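Local coordinates for protein carbon monoxide dehydrogenase (Thermococcus sp. AM4, PDB 6T7J) that catalyses the oxidation of carbon monoxide to carbon dioxide at a nickel-iron-sulfur cluster C, here isolated without its nickel, probably passing the electrons to a ferredoxin-type acceptor, at residues 106-111 / 235-240; 229-234 / 521-526. One frame throughout, in Å; residues are numbered along the deposited sequence.

Overall arrangement
Helix 212-242 takes part in both contacts, whose centres lie about 10 Å apart. Interaction 1 packs its C-terminal end against helix 81-115, and interaction 2 sets the preceding helical residues, 229-234, against the loop that carries Cys522, a residue of the cluster C pocket. Thr235 ties the two together: its OG1 lies 2.7 Å from Asp524 OD1 and 2.8 Å from Ser526 OG, both probable hydrogen bonds. A second link is apolar, Val108 CG2 resting 3.6 Å from Met233 CE. Interaction 2 reaches the broken cluster itself through Cys522, whereas in interaction 1 the side chain of Ser238 stays about 13 Å from it.

Interaction 1. Residues 106-111 / 235-240; sequences DVVEVF and TYLSDI
Leu237 packs against Phe111, Val107 and Val108 where two long helices, 81-115 and 212-242, run side by side within the helical part of the Prismane/CO dehydrogenase fold. The short segments cross at 38°, and their axes approach to 9.6 Å. Leu237 loses more surface to the contact than any other residue here, and its two methyls divide the work. Leu237 CD2 sits over the centre of the Phe111 ring, 3.7 Å from the centroid and 13° off the ring normal, which is the geometry of a CH-pi contact. Leu237 CD1 meets Val108 CG2 at 3.5 Å. The Phe111 ring is carried across to Leu237 because CG stands anti to the backbone N (chi1 170°); Leu130 of helix 127-136 and Leu153 of helix 146-162 also touch this ring, so four helices meet around it. Replacing Phe111 with an alanine would probably open a gap under Leu237 CD2. Ser238 borders this apolar patch, but its OG is hydrogen-bonded within its own helix to Ala234 O. One turn before Phe111, Val107 extends CG1 toward the base of the leucine side chain and reaches Leu237 CB at 3.8 Å.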
loop_
_atom_site.group_PDB
_atom_site.type_symbol
_atom_site.label_atom_id
_atom_site.label_comp_id
_atom_site.label_asym_id
_atom_site.label_seq_id
_atom_site.Cartn_x
_atom_site.Cartn_y
_atom_site.Cartn_z
ATOM N N ASP A 106 -12.816 -6.058 -10.206
ATOM C CA ASP A 106 -13.524 -5.715 -11.436
ATOM C C ASP A 106 -14.306 -6.911 -11.973
ATOM O O ASP A 106 -15.475 -6.775 -12.384
ATOM C CB ASP A 106 -12.537 -5.196 -12.480
ATOM C CG ASP A 106 -11.983 -3.828 -12.123
ATOM O OD1 ASP A 106 -12.636 -3.112 -11.335
ATOM O OD2 ASP A 106 -10.897 -3.471 -12.625
ATOM N N VAL A 107 -13.689 -8.098 -11.966
ATOM C CA VAL A 107 -14.445 -9.250 -12.457
ATOM C C VAL A 107 -15.613 -9.574 -11.525
ATOM O O VAL A 107 -16.676 -10.011 -11.982
ATOM C CB VAL A 107 -13.534 -10.473 -12.669
ATOM C CG1 VAL A 107 -14.314 -11.586 -13.355
ATOM C CG2 VAL A 107 -12.327 -10.089 -13.505
ATOM N N VAL A 108 -15.451 -9.348 -10.218
ATOM C CA VAL A 108 -16.544 -9.564 -9.272
ATOM C C VAL A 108 -17.689 -8.605 -9.557
ATOM O O VAL A 108 -18.865 -8.982 -9.491
ATOM C CB VAL A 108 -16.040 -9.414 -7.824
ATOM C CG1 VAL A 108 -17.203 -9.146 -6.874
ATOM C CG2 VAL A 108 -15.282 -10.648 -7.389
ATOM N N GLU A 109 -17.365 -7.346 -9.861
ATOM C CA GLU A 109 -18.396 -6.371 -10.206
ATOM C C GLU A 109 -19.195 -6.830 -11.421
ATOM O O GLU A 109 -20.434 -6.809 -11.409
ATOM C CB GLU A 109 -17.760 -5.004 -10.459
ATOM C CG GLU A 109 -17.267 -4.306 -9.198
ATOM C CD GLU A 109 -16.287 -3.178 -9.491
ATOM O OE1 GLU A 109 -16.292 -2.658 -10.629
ATOM O OE2 GLU A 109 -15.511 -2.814 -8.580
ATOM N N VAL A 110 -18.501 -7.263 -12.478
ATOM C CA VAL A 110 -19.218 -7.712 -13.674
ATOM C C VAL A 110 -20.058 -8.955 -13.373
ATOM O O VAL A 110 -21.206 -9.075 -13.824
ATOM C CB VAL A 110 -18.235 -7.959 -14.834
ATOM C CG1 VAL A 110 -18.970 -8.545 -16.035
ATOM C CG2 VAL A 110 -17.542 -6.661 -15.217
ATOM N N PHE A 111 -19.504 -9.891 -12.597
ATOM C CA PHE A 111 -20.222 -11.123 -12.277
ATOM C C PHE A 111 -21.472 -10.839 -11.450
ATOM O O PHE A 111 -22.523 -11.457 -11.662
ATOM C CB PHE A 111 -19.281 -12.077 -11.538
ATOM C CG PHE A 111 -19.961 -13.273 -10.940
ATOM C CD1 PHE A 111 -20.517 -14.250 -11.747
ATOM C CD2 PHE A 111 -20.023 -13.430 -9.565
ATOM C CE1 PHE A 111 -21.131 -15.354 -11.193
ATOM C CE2 PHE A 111 -20.636 -14.534 -9.007
ATOM C CZ PHE A 111 -21.193 -15.496 -9.821
ATOM N N THR A 235 -9.706 -16.102 -11.330
ATOM C CA THR A 235 -9.705 -17.249 -12.237
ATOM C C THR A 235 -11.072 -17.923 -12.282
ATOM O O THR A 235 -11.611 -18.195 -13.366
ATOM C CB THR A 235 -8.626 -18.248 -11.815
ATOM O OG1 THR A 235 -7.330 -17.663 -11.994
ATOM C CG2 THR A 235 -8.722 -19.524 -12.644
ATOM N N TYR A 236 -11.652 -18.204 -11.110
ATOM C CA TYR A 236 -12.921 -18.925 -11.065
ATOM C C TYR A 236 -14.035 -18.134 -11.737
ATOM O O TYR A 236 -14.836 -18.697 -12.492
ATOM C CB TYR A 236 -13.289 -19.248 -9.617
ATOM C CG TYR A 236 -13.047 -20.690 -9.225
ATOM C CD1 TYR A 236 -14.056 -21.639 -9.332
ATOM C CD2 TYR A 236 -11.809 -21.102 -8.741
ATOM C CE1 TYR A 236 -13.840 -22.959 -8.972
ATOM C CE2 TYR A 236 -11.585 -22.421 -8.378
ATOM C CZ TYR A 236 -12.604 -23.344 -8.497
ATOM O OH TYR A 236 -12.389 -24.656 -8.138
ATOM N N LEU A 237 -14.091 -16.821 -11.499
ATOM C CA LEU A 237 -15.147 -16.012 -12.095
ATOM C C LEU A 237 -14.920 -15.790 -13.583
ATOM O O LEU A 237 -15.889 -15.736 -14.349
ATOM C CB LEU A 237 -15.261 -14.677 -11.366
ATOM C CG LEU A 237 -15.854 -14.766 -9.958
ATOM C CD1 LEU A 237 -16.120 -13.385 -9.415
ATOM C CD2 LEU A 237 -17.128 -15.593 -9.955
ATOM N N SER A 238 -13.662 -15.664 -14.020
ATOM C CA SER A 238 -13.398 -15.582 -15.452
ATOM C C SER A 238 -13.828 -16.861 -16.155
ATOM O O SER A 238 -14.367 -16.815 -17.266
ATOM C CB SER A 238 -11.917 -15.300 -15.700
ATOM O OG SER A 238 -11.442 -14.279 -14.841
ATOM N N ASP A 239 -13.607 -18.014 -15.514
ATOM C CA ASP A 239 -14.080 -19.272 -16.083
ATOM C C ASP A 239 -15.603 -19.327 -16.113
ATOM O O ASP A 239 -16.195 -19.743 -17.116
ATOM C CB ASP A 239 -13.519 -20.453 -15.289
ATOM C CG ASP A 239 -12.042 -20.681 -15.546
ATOM O OD1 ASP A 239 -11.476 -19.993 -16.422
ATOM O OD2 ASP A 239 -11.447 -21.548 -14.872
ATOM N N ILE A 240 -16.254 -18.911 -15.024
ATOM C CA ILE A 240 -17.713 -18.951 -14.961
ATOM C C ILE A 240 -18.324 -18.043 -16.024
ATOM O O ILE A 240 -19.343 -18.382 -16.641
ATOM C CB ILE A 240 -18.192 -18.573 -13.546
ATOM C CG1 ILE A 240 -17.915 -19.717 -12.567
ATOM C CG2 ILE A 240 -19.674 -18.210 -13.543
ATOM C CD1 ILE A 240 -17.856 -19.281 -11.122
#

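Interaction 2. Residues 229-234 / 521-526; sequences SGSMMA and SCVDCS. With MSK (Broken Fe4S4 cluster), chain F.
The cluster C pocket is the setting of this contact: Ser231, Met232 and Ala234 on one helix back the loop 521-526, which brings Cys522 to the broken Fe4S4 cluster. The SG of Cys522 lies 3.2 Å from FE1, longer than an ordinary iron-thiolate bond. From Cys522 to Cys525 the chain forms a type I beta turn that leads into helix 525-538. Val523, within this turn, points toward helix 212-242; its CG1 lies 3.5 Å from Ser231 OG, while its CB is 4.1 Å from Ala234 CB. The hydroxyl of Ser231 has its polar partner in Asp226, so its approach to the valine methyl is packing alone. Val523 O accepts two bonds from Ser526, one from the backbone N and one from OG. The bond from Ser526 OG to Val523 O is 2.7 Å long, with a C=O...donor angle of 146° and the donor tilted 21° from the carbonyl plane. With chi1 at 55°, Ser526 OG sits between its own backbone N and carbonyl carbon, turned back to that acceptor. This pair of bonds probably steadies the turn behind Cys522. Met232 starts away from the loop, but its chain bends at chi2 and chi3 to bring SD within 3.6 Å of Ser526 CB. Around the contact, His100 and His103 of helix 81-115 touch Val523, and Cys305 and Glu309 of helix 304-314 touch the loop, which follows strand 516-518 at the edge of a parallel sheet.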
loop_
_atom_site.group_PDB
_atom_site.type_symbol
_atom_site.label_atom_id
_atom_site.label_comp_id
_atom_site.label_asym_id
_atom_site.label_seq_id
_atom_site.Cartn_x
_atom_site.Cartn_y
_atom_site.Cartn_z
ATOM N N SER A 229 -7.358 -16.554 -2.761
ATOM C CA SER A 229 -8.628 -15.841 -2.701
ATOM C C SER A 229 -8.787 -14.894 -3.883
ATOM O O SER A 229 -9.583 -15.160 -4.788
ATOM C CB SER A 229 -8.748 -15.072 -1.385
ATOM O OG SER A 229 -9.973 -14.366 -1.320
ATOM N N GLY A 230 -8.036 -13.793 -3.885
ATOM C CA GLY A 230 -8.143 -12.787 -4.928
ATOM C C GLY A 230 -7.870 -13.310 -6.323
ATOM O O GLY A 230 -8.740 -13.253 -7.196
ATOM N N SER A 231 -6.656 -13.818 -6.547
ATOM C CA SER A 231 -6.344 -14.438 -7.832
ATOM C C SER A 231 -7.242 -15.643 -8.090
ATOM O O SER A 231 -7.657 -15.889 -9.231
ATOM C CB SER A 231 -4.871 -14.845 -7.870
ATOM O OG SER A 231 -4.064 -13.809 -8.401
ATOM N N MET A 232 -7.555 -16.399 -7.034
ATOM C CA MET A 232 -8.447 -17.548 -7.164
ATOM C C MET A 232 -9.836 -17.114 -7.617
ATOM O O MET A 232 -10.434 -17.733 -8.505
ATOM C CB MET A 232 -8.523 -18.299 -5.835
ATOM C CG MET A 232 -9.199 -19.653 -5.929
ATOM S SD MET A 232 -8.157 -20.892 -6.720
ATOM C CE MET A 232 -7.007 -21.262 -5.402
ATOM N N MET A 233 -10.370 -16.053 -7.003
ATOM C CA MET A 233 -11.659 -15.520 -7.431
ATOM C C MET A 233 -11.598 -15.033 -8.869
ATOM O O MET A 233 -12.525 -15.273 -9.652
ATOM C CB MET A 233 -12.093 -14.380 -6.515
ATOM C CG MET A 233 -12.747 -14.810 -5.215
ATOM S SD MET A 233 -13.111 -13.388 -4.165
ATOM C CE MET A 233 -12.759 -12.056 -5.298
ATOM N N ALA A 234 -10.522 -14.333 -9.232
ATOM C CA ALA A 234 -10.368 -13.870 -10.605
ATOM C C ALA A 234 -10.468 -15.034 -11.584
ATOM O O ALA A 234 -11.246 -14.989 -12.543
ATOM C CB ALA A 234 -9.035 -13.138 -10.769
ATOM N N SER A 521 -3.012 -17.284 -17.351
ATOM C CA SER A 521 -2.441 -15.977 -17.073
ATOM C C SER A 521 -1.867 -15.929 -15.658
ATOM O O SER A 521 -1.802 -16.940 -14.951
ATOM C CB SER A 521 -3.505 -14.897 -17.282
ATOM O OG SER A 521 -4.593 -15.078 -16.391
ATOM N N CYS A 522 -1.458 -14.728 -15.233
ATOM C CA CYS A 522 -0.804 -14.572 -13.936
ATOM C C CYS A 522 -1.747 -14.902 -12.788
ATOM O O CYS A 522 -1.323 -15.481 -11.780
ATOM C CB CYS A 522 -0.260 -13.152 -13.788
ATOM S SG CYS A 522 1.467 -12.963 -14.278
ATOM N N VAL A 523 -3.025 -14.532 -12.906
ATOM C CA VAL A 523 -3.981 -14.939 -11.883
ATOM C C VAL A 523 -4.237 -16.438 -11.968
ATOM O O VAL A 523 -4.541 -17.086 -10.956
ATOM C CB VAL A 523 -5.285 -14.128 -12.000
ATOM C CG1 VAL A 523 -5.058 -12.689 -11.542
ATOM C CG2 VAL A 523 -5.819 -14.171 -13.422
ATOM N N ASP A 524 -4.087 -17.020 -13.159
ATOM C CA ASP A 524 -4.279 -18.453 -13.331
ATOM C C ASP A 524 -3.178 -19.283 -12.692
ATOM O O ASP A 524 -3.237 -20.515 -12.775
ATOM C CB ASP A 524 -4.394 -18.796 -14.816
ATOM C CG ASP A 524 -5.761 -18.474 -15.377
ATOM O OD1 ASP A 524 -6.600 -17.943 -14.619
ATOM O OD2 ASP A 524 -5.997 -18.749 -16.573
ATOM N N CYS A 525 -2.176 -18.657 -12.065
ATOM C CA CYS A 525 -1.321 -19.415 -11.159
ATOM C C CYS A 525 -2.144 -20.056 -10.053
ATOM O O CYS A 525 -1.732 -21.079 -9.492
ATOM C CB CYS A 525 -0.237 -18.524 -10.555
ATOM S SG CYS A 525 0.913 -17.814 -11.735
ATOM N N SER A 526 -3.307 -19.474 -9.730
ATOM C CA SER A 526 -4.223 -20.127 -8.799
ATOM C C SER A 526 -4.533 -21.550 -9.248
ATOM O O SER A 526 -4.628 -22.463 -8.419
ATOM C CB SER A 526 -5.510 -19.308 -8.659
ATOM O OG SER A 526 -6.116 -19.069 -9.919
HETATM S S1 MSK F . 1.963 -9.706 -17.757
HETATM S S3 MSK F . 3.206 -9.687 -14.514
HETATM S S4 MSK F . 5.327 -9.014 -17.127
HETATM S S5 MSK F . 3.783 -12.062 -16.627
HETATM FE FE1 MSK F . 0.510 -10.608 -16.280
HETATM FE FE2 MSK F . 4.104 -10.561 -18.069
HETATM FE FE3 MSK F . 5.054 -10.437 -15.501
HETATM FE FE4 MSK F . 3.360 -8.529 -16.408
#